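Local coordinates for MutT/nudix family protein (Shewanella oneidensis, PDB 3GZ5), which probably regulates transcription of NAD metabolism genes in response to ADP-ribose, joining a NUDIX domain to a DNA-binding winged helix domain, at residues T80-V93 with V105-C118. Numbering follows the deposited sequence.
Sequences TAVVPPYIEQLCTV and VTVCYTALMSYQAC
Backbone bonds pair Tyr86 to Val93 with Val105 to Leu112 as antiparallel strands: Glu88 and Thr110 bond in both directions (Thr110 N to Glu88 O 2.7 Å), as do Val93 and Thr106. Between these pairs the register slips by one at a classic beta bulge, where Cys108 O accepts from Leu90 N at 2.7 Å and Cys91 N at 3.1 Å. The extra residue, Leu90, holds its CB close beside that carbonyl oxygen and sets CD2 4.1 Å from Cys108 SG, while its side chain also meets helix 145-162. Among side chains, Gln89 CG lies over one face of the Tyr109 ring, 4.0 Å from its centroid, a CH-pi contact; Ile87 CG1 approaches Tyr109 CD1 obliquely. With CG beside the backbone N (chi1 -75°), Tyr109 turns its ring under Gln89; a serine in its place would probably leave Gln89 CG without its ring face and open a gap beside Ile87 and Leu68. Beyond the strands, Thr80 CG2 and Met113 CE meet tip to tip at a tight 3.4 Å, and Val82 CG2 packs on Cys118 CB. Thr92 OG1 bonds its counterpart in the second subunit, placing this bulged beta hairpin of the NUDIX fold at the dimer interface.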
loop_
_atom_site.group_PDB
_atom_site.type_symbol
_atom_site.label_atom_id
_atom_site.label_comp_id
_atom_site.label_asym_id
_atom_site.label_seq_id
_atom_site.Cartn_x
_atom_site.Cartn_y
_atom_site.Cartn_z
ATOM N N THR B 80 16.797 13.761 -12.424
ATOM C CA THR B 80 15.868 14.759 -12.970
ATOM C C THR B 80 16.209 16.182 -12.558
ATOM O O THR B 80 15.717 17.143 -13.177
ATOM C CB THR B 80 14.417 14.512 -12.501
ATOM O OG1 THR B 80 14.382 14.541 -11.073
ATOM C CG2 THR B 80 13.899 13.174 -12.974
ATOM N N ALA B 81 17.009 16.318 -11.499
ATOM C CA ALA B 81 17.285 17.623 -10.893
ATOM C C ALA B 81 16.072 18.288 -10.206
ATOM O O ALA B 81 16.089 19.477 -9.926
ATOM C CB ALA B 81 17.892 18.556 -11.926
ATOM N N VAL B 82 15.022 17.519 -9.950
ATOM C CA VAL B 82 13.798 18.020 -9.309
ATOM C C VAL B 82 13.292 16.984 -8.321
ATOM O O VAL B 82 13.306 15.782 -8.615
ATOM C CB VAL B 82 12.599 18.178 -10.317
ATOM C CG1 VAL B 82 11.544 19.169 -9.778
ATOM C CG2 VAL B 82 13.035 18.586 -11.690
ATOM N N VAL B 83 12.799 17.451 -7.179
ATOM C CA VAL B 83 12.016 16.619 -6.300
ATOM C C VAL B 83 10.563 16.588 -6.858
ATOM O O VAL B 83 9.942 17.631 -7.028
ATOM C CB VAL B 83 12.088 17.151 -4.838
ATOM C CG1 VAL B 83 11.210 16.314 -3.901
ATOM C CG2 VAL B 83 13.565 17.180 -4.348
ATOM N N PRO B 84 10.028 15.397 -7.169
ATOM C CA PRO B 84 8.650 15.339 -7.724
ATOM C C PRO B 84 7.616 15.818 -6.701
ATOM O O PRO B 84 7.842 15.648 -5.505
ATOM C CB PRO B 84 8.425 13.854 -8.015
ATOM C CG PRO B 84 9.750 13.194 -7.854
ATOM C CD PRO B 84 10.613 14.063 -6.980
ATOM N N PRO B 85 6.501 16.436 -7.154
ATOM C CA PRO B 85 5.537 16.901 -6.152
ATOM C C PRO B 85 4.708 15.774 -5.522
ATOM O O PRO B 85 4.095 15.987 -4.481
ATOM C CB PRO B 85 4.643 17.870 -6.945
ATOM C CG PRO B 85 4.673 17.343 -8.359
ATOM C CD PRO B 85 6.078 16.770 -8.531
ATOM N N TYR B 86 4.698 14.588 -6.120
ATOM C CA TYR B 86 3.912 13.487 -5.552
ATOM C C TYR B 86 4.712 12.186 -5.545
ATOM O O TYR B 86 5.295 11.794 -6.545
ATOM C CB TYR B 86 2.561 13.273 -6.282
ATOM C CG TYR B 86 1.765 12.113 -5.696
ATOM C CD1 TYR B 86 1.967 10.808 -6.146
ATOM C CD2 TYR B 86 0.844 12.315 -4.664
ATOM C CE1 TYR B 86 1.260 9.717 -5.602
ATOM C CE2 TYR B 86 0.130 11.232 -4.101
ATOM C CZ TYR B 86 0.351 9.944 -4.579
ATOM O OH TYR B 86 -0.315 8.861 -4.029
ATOM N N ILE B 87 4.701 11.524 -4.403
ATOM C CA ILE B 87 5.407 10.257 -4.223
ATOM C C ILE B 87 4.724 9.429 -3.152
ATOM O O ILE B 87 4.300 9.955 -2.134
ATOM C CB ILE B 87 6.951 10.476 -3.942
ATOM C CG1 ILE B 87 7.706 9.157 -4.068
ATOM C CG2 ILE B 87 7.197 11.143 -2.559
ATOM C CD1 ILE B 87 9.102 9.324 -4.600
ATOM N N GLU B 88 4.590 8.134 -3.403
ATOM C CA GLU B 88 3.933 7.221 -2.496
ATOM C C GLU B 88 4.539 5.840 -2.669
ATOM O O GLU B 88 4.757 5.376 -3.803
ATOM C CB GLU B 88 2.424 7.150 -2.824
ATOM C CG GLU B 88 1.648 6.132 -1.974
ATOM C CD GLU B 88 0.212 5.926 -2.441
ATOM O OE1 GLU B 88 -0.692 5.835 -1.578
ATOM O OE2 GLU B 88 -0.016 5.832 -3.670
ATOM N N GLN B 89 4.793 5.167 -1.554
ATOM C CA GLN B 89 5.281 3.799 -1.590
ATOM C C GLN B 89 4.269 2.874 -2.280
ATOM O O GLN B 89 3.068 2.898 -1.971
ATOM C CB GLN B 89 5.562 3.332 -0.156
ATOM C CG GLN B 89 6.731 2.386 -0.002
ATOM C CD GLN B 89 7.000 2.037 1.445
ATOM O OE1 GLN B 89 7.880 2.623 2.095
ATOM N NE2 GLN B 89 6.259 1.085 1.951
ATOM N N LEU B 90 4.745 2.079 -3.232
ATOM C CA LEU B 90 3.937 1.098 -3.938
ATOM C C LEU B 90 3.914 -0.274 -3.226
ATOM O O LEU B 90 2.866 -0.781 -2.817
ATOM C CB LEU B 90 4.463 0.948 -5.375
ATOM C CG LEU B 90 3.709 -0.012 -6.310
ATOM C CD1 LEU B 90 2.258 0.418 -6.522
ATOM C CD2 LEU B 90 4.436 -0.240 -7.655
ATOM N N CYS B 91 5.094 -0.875 -3.095
ATOM C CA CYS B 91 5.218 -2.219 -2.603
ATOM C C CYS B 91 6.705 -2.474 -2.323
ATOM O O CYS B 91 7.576 -1.685 -2.726
ATOM C CB CYS B 91 4.661 -3.234 -3.620
ATOM S SG CYS B 91 5.557 -3.209 -5.193
ATOM N N THR B 92 6.972 -3.539 -1.576
ATOM C CA THR B 92 8.329 -3.998 -1.301
ATOM C C THR B 92 8.350 -5.406 -1.839
ATOM O O THR B 92 7.528 -6.226 -1.453
ATOM C CB THR B 92 8.640 -3.943 0.217
ATOM O OG1 THR B 92 8.680 -2.568 0.608
ATOM C CG2 THR B 92 9.984 -4.578 0.557
ATOM N N VAL B 93 9.238 -5.665 -2.788
ATOM C CA VAL B 93 9.397 -7.030 -3.290
ATOM C C VAL B 93 10.711 -7.617 -2.776
ATOM O O VAL B 93 11.762 -6.957 -2.817
ATOM C CB VAL B 93 9.315 -7.089 -4.830
ATOM C CG1 VAL B 93 9.498 -8.518 -5.314
ATOM C CG2 VAL B 93 7.928 -6.613 -5.289
ATOM N N VAL B 105 15.895 -7.387 -1.833
ATOM C CA VAL B 105 14.676 -6.708 -1.442
ATOM C C VAL B 105 14.660 -5.330 -2.074
ATOM O O VAL B 105 15.636 -4.605 -1.991
ATOM C CB VAL B 105 14.571 -6.607 0.114
ATOM C CG1 VAL B 105 13.357 -5.805 0.529
ATOM C CG2 VAL B 105 14.502 -7.999 0.725
ATOM N N THR B 106 13.558 -4.972 -2.706
ATOM C CA THR B 106 13.425 -3.649 -3.274
ATOM C C THR B 106 12.150 -2.947 -2.762
ATOM O O THR B 106 11.038 -3.475 -2.863
ATOM C CB THR B 106 13.491 -3.658 -4.855
ATOM O OG1 THR B 106 14.050 -2.415 -5.319
ATOM C CG2 THR B 106 12.133 -3.776 -5.441
ATOM N N VAL B 107 12.333 -1.759 -2.201
ATOM C CA VAL B 107 11.211 -0.937 -1.785
ATOM C C VAL B 107 10.835 -0.017 -2.962
ATOM O O VAL B 107 11.621 0.854 -3.377
ATOM C CB VAL B 107 11.537 -0.150 -0.505
ATOM C CG1 VAL B 107 10.294 0.588 -0.006
ATOM C CG2 VAL B 107 12.134 -1.099 0.584
ATOM N N CYS B 108 9.657 -0.264 -3.526
ATOM C CA CYS B 108 9.207 0.420 -4.736
ATOM C C CYS B 108 8.211 1.503 -4.432
ATOM O O CYS B 108 7.294 1.295 -3.643
ATOM C CB CYS B 108 8.606 -0.556 -5.769
ATOM S SG CYS B 108 8.507 0.240 -7.448
ATOM N N TYR B 109 8.422 2.662 -5.063
ATOM C CA TYR B 109 7.594 3.855 -4.949
ATOM C C TYR B 109 6.953 4.162 -6.299
ATOM O O TYR B 109 7.508 3.769 -7.350
ATOM C CB TYR B 109 8.453 5.065 -4.541
ATOM C CG TYR B 109 8.862 5.041 -3.078
ATOM C CD1 TYR B 109 8.191 5.824 -2.141
ATOM C CD2 TYR B 109 9.880 4.215 -2.635
ATOM C CE1 TYR B 109 8.534 5.798 -0.793
ATOM C CE2 TYR B 109 10.230 4.163 -1.276
ATOM C CZ TYR B 109 9.558 4.962 -0.372
ATOM O OH TYR B 109 9.886 4.921 0.964
ATOM N N THR B 110 5.782 4.823 -6.251
ATOM C CA THR B 110 5.205 5.506 -7.410
ATOM C C THR B 110 5.395 6.998 -7.255
ATOM O O THR B 110 5.231 7.544 -6.160
ATOM C CB THR B 110 3.672 5.274 -7.595
ATOM O OG1 THR B 110 3.391 3.882 -7.599
ATOM C CG2 THR B 110 3.218 5.839 -8.969
ATOM N N ALA B 111 5.737 7.662 -8.350
ATOM C CA ALA B 111 5.795 9.096 -8.333
ATOM C C ALA B 111 5.138 9.733 -9.558
ATOM O O ALA B 111 4.976 9.090 -10.609
ATOM C CB ALA B 111 7.277 9.590 -8.150
ATOM N N LEU B 112 4.788 11.008 -9.410
ATOM C CA LEU B 112 4.215 11.810 -10.482
ATOM C C LEU B 112 4.847 13.191 -10.522
ATOM O O LEU B 112 5.061 13.831 -9.487
ATOM C CB LEU B 112 2.685 11.934 -10.318
ATOM C CG LEU B 112 1.753 10.714 -10.461
ATOM C CD1 LEU B 112 0.270 11.100 -10.276
ATOM C CD2 LEU B 112 1.924 10.089 -11.840
ATOM N N MET B 113 5.161 13.649 -11.724
ATOM C CA MET B 113 5.617 15.021 -11.914
ATOM C C MET B 113 5.225 15.508 -13.296
ATOM O O MET B 113 4.848 14.713 -14.145
ATOM C CB MET B 113 7.127 15.138 -11.732
ATOM C CG MET B 113 8.020 14.535 -12.840
ATOM S SD MET B 113 9.737 15.072 -12.529
ATOM C CE MET B 113 10.610 13.997 -13.591
ATOM N N SER B 114 5.332 16.810 -13.534
ATOM C CA SER B 114 5.081 17.307 -14.882
ATOM C C SER B 114 6.306 17.116 -15.774
ATOM O O SER B 114 7.458 17.229 -15.339
ATOM C CB SER B 114 4.655 18.770 -14.871
ATOM O OG SER B 114 5.797 19.595 -14.957
ATOM N N TYR B 115 6.032 16.840 -17.036
ATOM C CA TYR B 115 7.054 16.611 -18.051
ATOM C C TYR B 115 8.083 17.742 -18.230
ATOM O O TYR B 115 9.273 17.457 -18.289
ATOM C CB TYR B 115 6.360 16.264 -19.372
ATOM C CG TYR B 115 7.277 16.046 -20.543
ATOM C CD1 TYR B 115 7.834 14.794 -20.793
ATOM C CD2 TYR B 115 7.561 17.088 -21.433
ATOM C CE1 TYR B 115 8.659 14.586 -21.884
ATOM C CE2 TYR B 115 8.393 16.888 -22.528
ATOM C CZ TYR B 115 8.934 15.642 -22.747
ATOM O OH TYR B 115 9.741 15.442 -23.840
ATOM N N GLN B 116 7.644 19.003 -18.301
ATOM C CA GLN B 116 8.573 20.125 -18.585
ATOM C C GLN B 116 9.345 20.639 -17.360
ATOM O O GLN B 116 10.324 21.377 -17.503
ATOM C CB GLN B 116 7.880 21.292 -19.304
ATOM C CG GLN B 116 7.937 21.240 -20.864
ATOM C CD GLN B 116 9.368 21.287 -21.449
ATOM O OE1 GLN B 116 10.255 22.001 -20.943
ATOM N NE2 GLN B 116 9.589 20.520 -22.529
ATOM N N ALA B 117 8.915 20.237 -16.164
ATOM C CA ALA B 117 9.660 20.530 -14.938
ATOM C C ALA B 117 11.080 19.956 -14.986
ATOM O O ALA B 117 11.990 20.493 -14.351
ATOM C CB ALA B 117 8.915 20.000 -13.725
ATOM N N CYS B 118 11.273 18.891 -15.765
ATOM C CA CYS B 118 12.564 18.209 -15.812
ATOM C C CYS B 118 13.081 17.798 -17.198
ATOM O O CYS B 118 14.247 17.404 -17.306
ATOM C CB CYS B 118 12.504 16.961 -14.952
ATOM S SG CYS B 118 11.882 15.575 -15.861
#